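Local coordinates for putative laminarinase (PDB 2W39), which probably hydrolyses beta-glucans such as laminarin and lichenin, as a secreted family 16 glycoside hydrolase of a white-rot fungus, at residues T45-G49 / D50-L54; W103-E107 / G108-N112; R144-T147 / G148-N152; V167-T171 / A172-G176. One frame throughout, in Å; residues are numbered along the deposited sequence.

Interaction 1 (T45-G49 / D50-L54); sequences TYASG and DTLIL. With NAG (2-acetamido-2-deoxy-beta-D-glucopyranose), chain C.
Y46 and I53 face each other across an antiparallel beta hairpin closed by a two-residue turn, at the margin of one sheet of the beta sandwich, where the axes of strands 45-48 and 51-54 come within 4.7 Å. The two residues form a hydrogen-bonded pair: Y46 N reaches I53 O at 2.9 Å, and I53 N returns a straighter bond to Y46 O at 2.8 Å. S48 and T51 repeat the pattern less evenly at the type II' turn. There S48 N meets T51 O almost end-on, whereas T51 N approaches S48 O from well above the carbonyl plane. G49 takes the first corner of the turn with a positive phi of 64°.

Two different surfaces result. On one lie T45, A47, L52 and L54, with A47 CB against L52 CD1 at 3.6 Å and T45 alongside L54; T45 OG1 is hydrogen-bonded to H20. On the other, Y46 carries its CG anti to the backbone N (chi1 175°), which lays the ring beside I53 and against the N-linked sugar of N43. The sugar atom NAG C5 sits over the centre of the ring, 3.8 Å from Y46 CG, a CH-pi type of approach.

A water bridges D50 OD1 and T51 OG1 beside the turn. The chemistry implies a divided hairpin: T45, L52 and L54 are buried toward strand 69-76 and helix 14-17, with A47 at the margin, while Y46 gives the N43-linked sugar an aromatic surface to lie against.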
# COMPACT_ATOMS: atom_id res chain seq x y z
N THR A 45 8.18 -6.37 13.83
CA THR A 45 8.90 -5.32 13.12
C THR A 45 10.37 -5.55 13.40
O THR A 45 10.76 -5.75 14.56
CB THR A 45 8.48 -3.94 13.61
OG1 THR A 45 7.11 -3.76 13.24
CG2 THR A 45 9.33 -2.80 13.01
N TYR A 46 11.18 -5.51 12.35
CA TYR A 46 12.62 -5.71 12.44
C TYR A 46 13.20 -4.62 11.55
O TYR A 46 12.88 -4.56 10.38
CB TYR A 46 12.96 -7.11 11.93
CG TYR A 46 14.44 -7.41 11.87
CD1 TYR A 46 15.13 -7.80 13.01
CD2 TYR A 46 15.13 -7.34 10.67
CE1 TYR A 46 16.48 -8.09 12.97
CE2 TYR A 46 16.50 -7.63 10.61
CZ TYR A 46 17.16 -8.00 11.78
OH TYR A 46 18.50 -8.30 11.76
N ALA A 47 14.05 -3.75 12.11
CA ALA A 47 14.47 -2.52 11.39
C ALA A 47 15.93 -2.25 11.67
O ALA A 47 16.27 -1.59 12.67
CB ALA A 47 13.60 -1.32 11.79
N SER A 48 16.79 -2.76 10.78
CA SER A 48 18.25 -2.74 10.96
C SER A 48 19.02 -2.95 9.65
O SER A 48 18.58 -3.70 8.76
CB SER A 48 18.64 -3.81 11.98
OG SER A 48 19.97 -3.63 12.43
N GLY A 49 20.19 -2.32 9.54
CA GLY A 49 20.96 -2.35 8.29
C GLY A 49 20.16 -1.66 7.19
O GLY A 49 19.61 -0.58 7.43
N ASP A 50 20.05 -2.29 6.03
CA ASP A 50 19.25 -1.74 4.93
C ASP A 50 17.93 -2.50 4.74
O ASP A 50 17.44 -2.64 3.62
CB ASP A 50 20.06 -1.67 3.62
CG ASP A 50 20.40 -3.04 3.06
OD1 ASP A 50 20.34 -4.05 3.79
OD2 ASP A 50 20.74 -3.10 1.86
N THR A 51 17.35 -2.96 5.85
CA THR A 51 16.13 -3.76 5.82
C THR A 51 15.13 -3.32 6.87
O THR A 51 15.47 -3.13 8.04
CB THR A 51 16.48 -5.25 6.05
OG1 THR A 51 17.29 -5.71 4.96
CG2 THR A 51 15.23 -6.10 6.10
N LEU A 52 13.88 -3.19 6.42
CA LEU A 52 12.73 -3.11 7.31
C LEU A 52 11.84 -4.30 7.00
O LEU A 52 11.40 -4.46 5.85
CB LEU A 52 11.96 -1.82 7.09
CG LEU A 52 10.66 -1.67 7.88
CD1 LEU A 52 10.93 -1.40 9.34
CD2 LEU A 52 9.73 -0.59 7.27
N ILE A 53 11.59 -5.12 8.01
CA ILE A 53 10.60 -6.19 7.90
C ILE A 53 9.39 -5.84 8.75
O ILE A 53 9.53 -5.44 9.92
CB ILE A 53 11.16 -7.55 8.41
CG1 ILE A 53 12.46 -7.95 7.71
CG2 ILE A 53 10.09 -8.66 8.38
CD1 ILE A 53 12.31 -8.09 6.26
N LEU A 54 8.20 -5.99 8.15
CA LEU A 54 6.92 -5.82 8.85
C LEU A 54 6.17 -7.10 8.57
O LEU A 54 5.92 -7.42 7.41
CB LEU A 54 6.11 -4.64 8.28
CG LEU A 54 6.83 -3.30 8.26
CD1 LEU A 54 6.00 -2.29 7.48
CD2 LEU A 54 7.15 -2.79 9.69
C1 NAG C . 13.66 -11.43 13.74
C2 NAG C . 14.62 -12.61 14.00
C3 NAG C . 15.73 -12.69 12.96
C4 NAG C . 15.22 -12.50 11.54
C5 NAG C . 14.37 -11.23 11.47
C6 NAG C . 13.87 -10.95 10.05
C7 NAG C . 15.28 -13.36 16.28
C8 NAG C . 16.06 -12.96 17.50
N2 NAG C . 15.23 -12.45 15.31
O3 NAG C . 16.41 -13.93 13.04
O4 NAG C . 16.31 -12.41 10.65
O5 NAG C . 13.28 -11.39 12.37
O6 NAG C . 13.01 -11.98 9.60
O7 NAG C . 14.75 -14.47 16.23
O HOH W 1 20.00 -5.24 6.02

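Interaction 2 (W103-E107 / G108-N112); sequences WETDE and GDWPN. With BGC (beta-D-glucopyranose), chain B; LGC (D-glucono-1,5-lactone), chain D; BGC (beta-D-glucopyranose), chain E.
T105 meets W110 at the rim of the indole: T105 OG1 lies in the ring plane, 3.3 Å from W110 CD1, an edge contact. T105 OG1 is hydrogen-bonded to G114 O, and W110 NE1 to E115 OE1. W110 CG stands anti to the backbone N (chi1 -169°), and the bond to E115 limits rotation of the indole together with what lies on its faces. P111 CB, beyond a cis peptide bond, rests over one face, and glucose of chain B occupies the opposite one, its O4 being 3.5 Å from W110 CD2.

The loop that carries W110 follows strand 98-105 in the mixed sheet of the GH16 beta sandwich, at the sugar-binding cleft. W103, on the strand itself, offers another aromatic floor: C6 of the sugar bound there, modelled as lactone or as glucose in the same place, lies over one face, and W103 NE1 is bonded to N250.

Within the loop, N112 N bonds firmly to D109 O at 2.8 Å, but two other amides are less well served. D109 N gives a long, weak bond to D106 O at 3.5 Å, and G108 N a weak, bent one to D106 OD1 at 3.1 Å. The carboxylates of D106 and D109 crowd together, D106 OD2 lying 3.2 Å from D109 OD1, and D243 brings a third acid near; such a cluster could raise the affinity of one of them for a proton. E107 forms salt bridges from OE1 to R75 and OE2 to R73, although E21 also comes close to OE2.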
# COMPACT_ATOMS: atom_id res chain seq x y z
N TRP A 103 0.05 3.16 1.25
CA TRP A 103 -0.95 4.13 0.88
C TRP A 103 -0.73 5.43 1.62
O TRP A 103 0.14 5.52 2.48
CB TRP A 103 -2.35 3.54 1.10
CG TRP A 103 -2.68 3.05 2.47
CD1 TRP A 103 -2.09 2.01 3.15
CD2 TRP A 103 -3.78 3.48 3.27
NE1 TRP A 103 -2.74 1.80 4.35
CE2 TRP A 103 -3.78 2.68 4.44
CE3 TRP A 103 -4.78 4.44 3.10
CZ2 TRP A 103 -4.75 2.82 5.43
CZ3 TRP A 103 -5.75 4.57 4.09
CH2 TRP A 103 -5.71 3.77 5.24
N GLU A 104 -1.54 6.42 1.27
CA GLU A 104 -1.53 7.71 1.98
C GLU A 104 -2.96 8.12 2.25
O GLU A 104 -3.85 7.91 1.42
CB GLU A 104 -0.85 8.82 1.18
CG GLU A 104 0.57 8.51 0.81
CD GLU A 104 1.28 9.68 0.15
OE1 GLU A 104 0.63 10.69 -0.19
OE2 GLU A 104 2.53 9.59 -0.03
N THR A 105 -3.17 8.73 3.41
CA THR A 105 -4.47 9.32 3.72
C THR A 105 -4.35 10.32 4.85
O THR A 105 -3.28 10.47 5.46
CB THR A 105 -5.51 8.21 4.06
OG1 THR A 105 -6.83 8.75 3.99
CG2 THR A 105 -5.27 7.65 5.46
N ASP A 106 -5.47 10.99 5.13
CA ASP A 106 -5.66 11.74 6.35
C ASP A 106 -6.78 11.04 7.11
O ASP A 106 -7.97 11.15 6.77
CB ASP A 106 -6.02 13.18 5.96
CG ASP A 106 -6.19 14.09 7.14
OD1 ASP A 106 -6.37 13.60 8.26
OD2 ASP A 106 -6.15 15.34 6.94
N GLU A 107 -6.39 10.25 8.11
CA GLU A 107 -7.36 9.46 8.86
C GLU A 107 -8.34 10.35 9.58
O GLU A 107 -9.51 10.00 9.75
CB GLU A 107 -6.65 8.55 9.87
CG GLU A 107 -5.83 7.42 9.25
CD GLU A 107 -4.79 6.94 10.22
OE1 GLU A 107 -3.88 7.72 10.54
OE2 GLU A 107 -4.88 5.78 10.69
N GLY A 108 -7.87 11.53 10.00
CA GLY A 108 -8.65 12.42 10.84
C GLY A 108 -9.87 13.04 10.21
O GLY A 108 -10.75 13.52 10.94
N ASP A 109 -9.94 13.07 8.88
CA ASP A 109 -11.10 13.62 8.18
C ASP A 109 -11.56 12.76 7.00
O ASP A 109 -12.22 13.26 6.09
CB ASP A 109 -10.85 15.07 7.75
CG ASP A 109 -9.72 15.22 6.77
OD1 ASP A 109 -9.11 14.21 6.32
OD2 ASP A 109 -9.46 16.40 6.43
N TRP A 110 -11.25 11.47 7.04
CA TRP A 110 -11.54 10.56 5.93
C TRP A 110 -13.04 10.58 5.61
O TRP A 110 -13.86 10.53 6.52
CB TRP A 110 -11.06 9.15 6.29
CG TRP A 110 -11.08 8.21 5.12
CD1 TRP A 110 -10.03 7.91 4.30
CD2 TRP A 110 -12.20 7.46 4.63
NE1 TRP A 110 -10.43 7.03 3.32
CE2 TRP A 110 -11.76 6.74 3.49
CE3 TRP A 110 -13.54 7.34 5.02
CZ2 TRP A 110 -12.59 5.89 2.77
CZ3 TRP A 110 -14.37 6.49 4.29
CH2 TRP A 110 -13.90 5.79 3.17
N PRO A 111 -13.42 10.60 4.31
CA PRO A 111 -12.59 10.58 3.11
C PRO A 111 -12.25 11.96 2.57
O PRO A 111 -11.71 12.07 1.47
CB PRO A 111 -13.52 9.90 2.11
CG PRO A 111 -14.86 10.46 2.47
CD PRO A 111 -14.86 10.58 3.97
N ASN A 112 -12.57 13.02 3.33
CA ASN A 112 -12.49 14.38 2.80
C ASN A 112 -11.08 14.91 2.61
O ASN A 112 -10.89 15.87 1.89
CB ASN A 112 -13.27 15.33 3.70
CG ASN A 112 -14.75 15.04 3.68
OD1 ASN A 112 -15.26 14.45 2.74
ND2 ASN A 112 -15.44 15.45 4.74
C2 BGC B . -11.76 2.61 5.89
C3 BGC B . -12.29 3.90 6.51
C4 BGC B . -11.22 4.65 7.29
C5 BGC B . -9.97 4.85 6.43
C6 BGC B . -8.80 5.46 7.21
C1 BGC B . -10.51 2.92 5.07
O2 BGC B . -12.77 2.06 5.04
O3 BGC B . -13.38 3.59 7.39
O4 BGC B . -11.75 5.93 7.70
O5 BGC B . -9.56 3.58 5.92
O6 BGC B . -8.25 4.53 8.15
C1 LGC D . -8.87 1.38 1.16
C2 LGC D . -9.78 1.78 2.29
O5 LGC D . -7.46 1.06 1.35
O1 LGC D . -9.33 1.30 0.03
O2 LGC D . -10.44 3.02 1.99
C3 LGC D . -9.00 1.85 3.61
O3 LGC D . -9.91 1.77 4.72
C4 LGC D . -7.97 0.73 3.68
O4 LGC D . -7.42 0.60 4.98
C5 LGC D . -6.88 1.06 2.66
C6 LGC D . -5.69 0.11 2.64
O6 LGC D . -6.08 -1.26 2.46
C2 BGC E . -9.69 1.41 2.04
C3 BGC E . -9.04 1.77 3.38
C4 BGC E . -7.98 0.73 3.70
C5 BGC E . -6.87 0.92 2.67
C6 BGC E . -5.69 -0.01 2.95
C1 BGC E . -8.73 0.88 0.96
O1 BGC E . -9.25 -0.34 0.41
O2 BGC E . -10.40 2.55 1.53
O3 BGC E . -10.03 1.84 4.43
O4 BGC E . -7.47 0.89 5.02
O5 BGC E . -7.35 0.66 1.34
O6 BGC E . -5.97 -1.31 2.42

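Interaction 3 (R144-T147 / G148-N152); sequences RTMT and GHATN
G148, just before strand 149-150, meets M146 where the preceding loop bends back. Its carbonyl is joined to that of M146 through one water, which donates to G148 O at 2.7 Å and to M146 O at 2.9 Å, so two acceptors that could not bond to each other share a donor. The side chain of M146 runs past the same carbonyl, with M146 CG 3.6 Å from G148 O. T147 OG1 stands close to the backbone N of G148, but at an angle too poor for a bond; T147 and G148 are tied by backbone hydrogen bonds to P227 and T228.

H149 points away from the loop at CB, and its backbone pairs with Q168 of the adjacent strand. A150 turns back toward the loop. Its methyl touches both long side chains there, A150 CB lying 4.0 Å from M146 CE and 3.6 Å from R144 NH1. M146 gets there by leaving the backbone between N and carbonyl carbon (chi1 63°) and then extending fully, which carries its methyl CE over the centre of the R144 guanidinium, 3.6 Å above the plane. R144 instead bends at chi2 (-85°), and its nitrogens are used outside this turn: NE bonds to F230 O, and NH1 to N153 and P141. At T151 the chain turns a corner and leaves the loop behind.

The guanidinium is thus held by bonds from NE and NH1, while M146 CE lies over one face and A150 CB touches NH1. Its positive charge is probably stabilised by neutral oxygen acceptors rather than by a carboxylate among these partners.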
# COMPACT_ATOMS: atom_id res chain seq x y z
N ARG A 144 -7.11 8.13 -20.52
CA ARG A 144 -5.99 9.00 -20.21
C ARG A 144 -4.71 8.19 -20.26
O ARG A 144 -4.72 6.97 -20.15
CB ARG A 144 -6.19 9.72 -18.86
CG ARG A 144 -6.07 8.85 -17.60
CD ARG A 144 -7.36 8.14 -17.21
NE ARG A 144 -7.23 7.70 -15.82
CZ ARG A 144 -8.13 6.99 -15.15
NH1 ARG A 144 -9.30 6.65 -15.72
NH2 ARG A 144 -7.87 6.63 -13.90
N THR A 145 -3.60 8.89 -20.42
CA THR A 145 -2.34 8.23 -20.70
C THR A 145 -1.75 7.54 -19.47
O THR A 145 -1.28 8.19 -18.52
CB THR A 145 -1.38 9.23 -21.36
OG1 THR A 145 -1.91 9.53 -22.65
CG2 THR A 145 -0.00 8.64 -21.54
N MET A 146 -1.73 6.21 -19.54
CA MET A 146 -1.18 5.37 -18.48
C MET A 146 -1.05 3.97 -19.05
O MET A 146 -1.66 3.66 -20.08
CB MET A 146 -2.09 5.37 -17.25
CG MET A 146 -3.48 4.79 -17.51
SD MET A 146 -4.55 5.16 -16.12
CE MET A 146 -6.06 4.34 -16.64
N THR A 147 -0.26 3.12 -18.40
CA THR A 147 -0.12 1.74 -18.88
C THR A 147 -1.15 0.78 -18.28
O THR A 147 -1.40 -0.30 -18.83
CB THR A 147 1.27 1.19 -18.62
OG1 THR A 147 1.44 1.08 -17.21
CG2 THR A 147 2.36 2.09 -19.21
N GLY A 148 -1.75 1.16 -17.16
CA GLY A 148 -2.75 0.33 -16.50
C GLY A 148 -4.16 0.50 -17.06
O GLY A 148 -4.41 1.30 -17.97
N HIS A 149 -5.08 -0.23 -16.45
CA HIS A 149 -6.46 -0.34 -16.93
C HIS A 149 -7.41 0.16 -15.84
O HIS A 149 -7.45 -0.40 -14.75
CB HIS A 149 -6.76 -1.81 -17.28
CG HIS A 149 -8.22 -2.11 -17.41
ND1 HIS A 149 -8.93 -1.80 -18.55
CD2 HIS A 149 -9.10 -2.69 -16.56
CE1 HIS A 149 -10.19 -2.17 -18.39
NE2 HIS A 149 -10.32 -2.71 -17.19
N ALA A 150 -8.20 1.19 -16.14
CA ALA A 150 -9.16 1.73 -15.18
C ALA A 150 -10.28 0.74 -14.93
O ALA A 150 -10.77 0.10 -15.87
CB ALA A 150 -9.72 3.04 -15.70
N THR A 151 -10.72 0.63 -13.66
CA THR A 151 -11.83 -0.26 -13.29
C THR A 151 -13.12 0.41 -12.81
O THR A 151 -14.22 -0.14 -12.95
CB THR A 151 -11.42 -1.23 -12.20
OG1 THR A 151 -10.91 -0.47 -11.10
CG2 THR A 151 -10.36 -2.18 -12.72
N ASN A 152 -12.98 1.56 -12.18
CA ASN A 152 -14.09 2.40 -11.74
C ASN A 152 -13.57 3.82 -11.85
O ASN A 152 -12.45 4.10 -11.41
CB ASN A 152 -14.47 2.12 -10.27
CG ASN A 152 -14.86 0.66 -10.01
OD1 ASN A 152 -14.18 -0.05 -9.27
ND2 ASN A 152 -15.95 0.22 -10.62
O HOH W 2 -4.32 2.56 -20.38

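Interaction 4 (V167-T171 / A172-G176); sequences VQAPT and ANSYG
A short 3-10 turn, 172-174, follows strand 165-168 after a three-residue link, and T171 immediately precedes it. The carbonyl of T171 is the focus, because it accepts two bonds from S174. S174 OG comes in nearly along the C=O direction of T171 O at 2.7 Å, and S174 N reaches the same oxygen at 3.3 Å from well above the carbonyl plane. The serine hydroxyl can do this because its OG is placed between the backbone N and the carbonyl carbon (chi1 65°), back toward T171; OG is also bonded to the backbone N of N128, so it works as a link between two pieces of chain.

T171 uses its own side chain as well. T171 OG1 donates to N173 OD1 at 2.7 Å, the hydroxyl approaching the amide oxygen with a tilt of 34° from the carbonyl plane. N173 has the same torsional placement as S174 (chi1 67°), and this swings its amide back toward T171. The methyl of A169 closes on S174 from the strand side of the link: A169 CB lies 3.4 Å from S174 OG and 3.6 Å from S174 CB. Y175 N continues the turn with a bond to A172 O at 3.2 Å.

The turn is set between several elements. Strand 165-168 leads into it and pairs with strand 129-133, F200 of strand 195-202 touches N173 and S174, A172 and N173 lean on S178 of helix 176-181, and Y187 bonds to the carbonyl of S174.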
# COMPACT_ATOMS: atom_id res chain seq x y z
N VAL A 167 -7.26 1.69 -10.77
CA VAL A 167 -6.52 1.30 -11.96
C VAL A 167 -5.79 0.02 -11.61
O VAL A 167 -5.13 -0.07 -10.56
CB VAL A 167 -5.50 2.39 -12.37
CG1 VAL A 167 -4.63 1.92 -13.55
CG2 VAL A 167 -6.21 3.70 -12.72
N GLN A 168 -5.89 -0.97 -12.49
CA GLN A 168 -5.16 -2.24 -12.36
C GLN A 168 -3.83 -2.17 -13.11
O GLN A 168 -3.81 -1.79 -14.28
CB GLN A 168 -6.00 -3.39 -12.93
CG GLN A 168 -7.37 -3.56 -12.28
CD GLN A 168 -7.31 -4.36 -10.99
OE1 GLN A 168 -7.60 -3.83 -9.91
NE2 GLN A 168 -6.95 -5.64 -11.10
N ALA A 169 -2.73 -2.54 -12.45
CA ALA A 169 -1.43 -2.61 -13.14
C ALA A 169 -1.47 -3.64 -14.27
O ALA A 169 -2.23 -4.62 -14.19
CB ALA A 169 -0.33 -2.95 -12.17
N PRO A 170 -0.67 -3.44 -15.33
CA PRO A 170 -0.75 -4.32 -16.49
C PRO A 170 -0.05 -5.65 -16.36
O PRO A 170 -0.27 -6.52 -17.21
CB PRO A 170 -0.10 -3.50 -17.60
CG PRO A 170 0.88 -2.62 -16.87
CD PRO A 170 0.20 -2.27 -15.59
N THR A 171 0.83 -5.81 -15.37
CA THR A 171 1.60 -7.06 -15.26
C THR A 171 1.32 -7.81 -13.96
O THR A 171 1.05 -7.22 -12.91
CB THR A 171 3.13 -6.86 -15.38
OG1 THR A 171 3.60 -6.10 -14.26
CG2 THR A 171 3.50 -6.16 -16.71
N ALA A 172 1.44 -9.14 -14.03
CA ALA A 172 1.25 -9.98 -12.85
C ALA A 172 2.27 -9.68 -11.76
O ALA A 172 1.94 -9.72 -10.56
CB ALA A 172 1.32 -11.44 -13.23
N ASN A 173 3.50 -9.36 -12.15
CA ASN A 173 4.58 -9.18 -11.19
C ASN A 173 4.51 -7.86 -10.44
O ASN A 173 5.38 -7.55 -9.65
CB ASN A 173 5.95 -9.42 -11.84
CG ASN A 173 6.32 -8.37 -12.88
OD1 ASN A 173 5.66 -7.32 -13.01
ND2 ASN A 173 7.38 -8.64 -13.64
N SER A 174 3.43 -7.11 -10.66
CA SER A 174 3.10 -5.96 -9.83
C SER A 174 2.63 -6.33 -8.44
O SER A 174 2.58 -5.45 -7.56
CB SER A 174 2.01 -5.12 -10.50
OG SER A 174 0.76 -5.81 -10.60
N TYR A 175 2.28 -7.60 -8.20
CA TYR A 175 1.63 -7.93 -6.94
C TYR A 175 1.83 -9.39 -6.56
O TYR A 175 1.98 -10.26 -7.42
CB TYR A 175 0.10 -7.64 -7.06
CG TYR A 175 -0.60 -7.73 -5.74
CD1 TYR A 175 -0.54 -6.66 -4.84
CD2 TYR A 175 -1.24 -8.90 -5.33
CE1 TYR A 175 -1.09 -6.75 -3.56
CE2 TYR A 175 -1.81 -9.00 -4.06
CZ TYR A 175 -1.72 -7.93 -3.18
OH TYR A 175 -2.25 -8.00 -1.92
N GLY A 176 1.81 -9.65 -5.26
CA GLY A 176 1.56 -11.00 -4.76
C GLY A 176 2.73 -11.94 -4.93
O GLY A 176 3.89 -11.51 -5.06

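Overall arrangement
The four contacts follow one another along the chain, but only interactions 3 and 4 touch. Their centres are about 12 Å apart, and strands 149-152 and 165-168 are neighbours in the mixed sheet: H149 O lies 2.8 Å from Q168 N, a probable hydrogen bond, and R144 NH2 packs on V167 CG2 at 3.6 Å. Interaction 2 reaches the same sheet and alone of the four lines the sugar cleft; its centre is about 23 Å from that of interaction 3 and about 25 Å from that of interaction 4. Interaction 1 belongs to the other large sheet, its L54 side chain about 13 Å from the bound lactone, and the sugar packed against Y46 is the glycan of N43, unlike the cleft sugars.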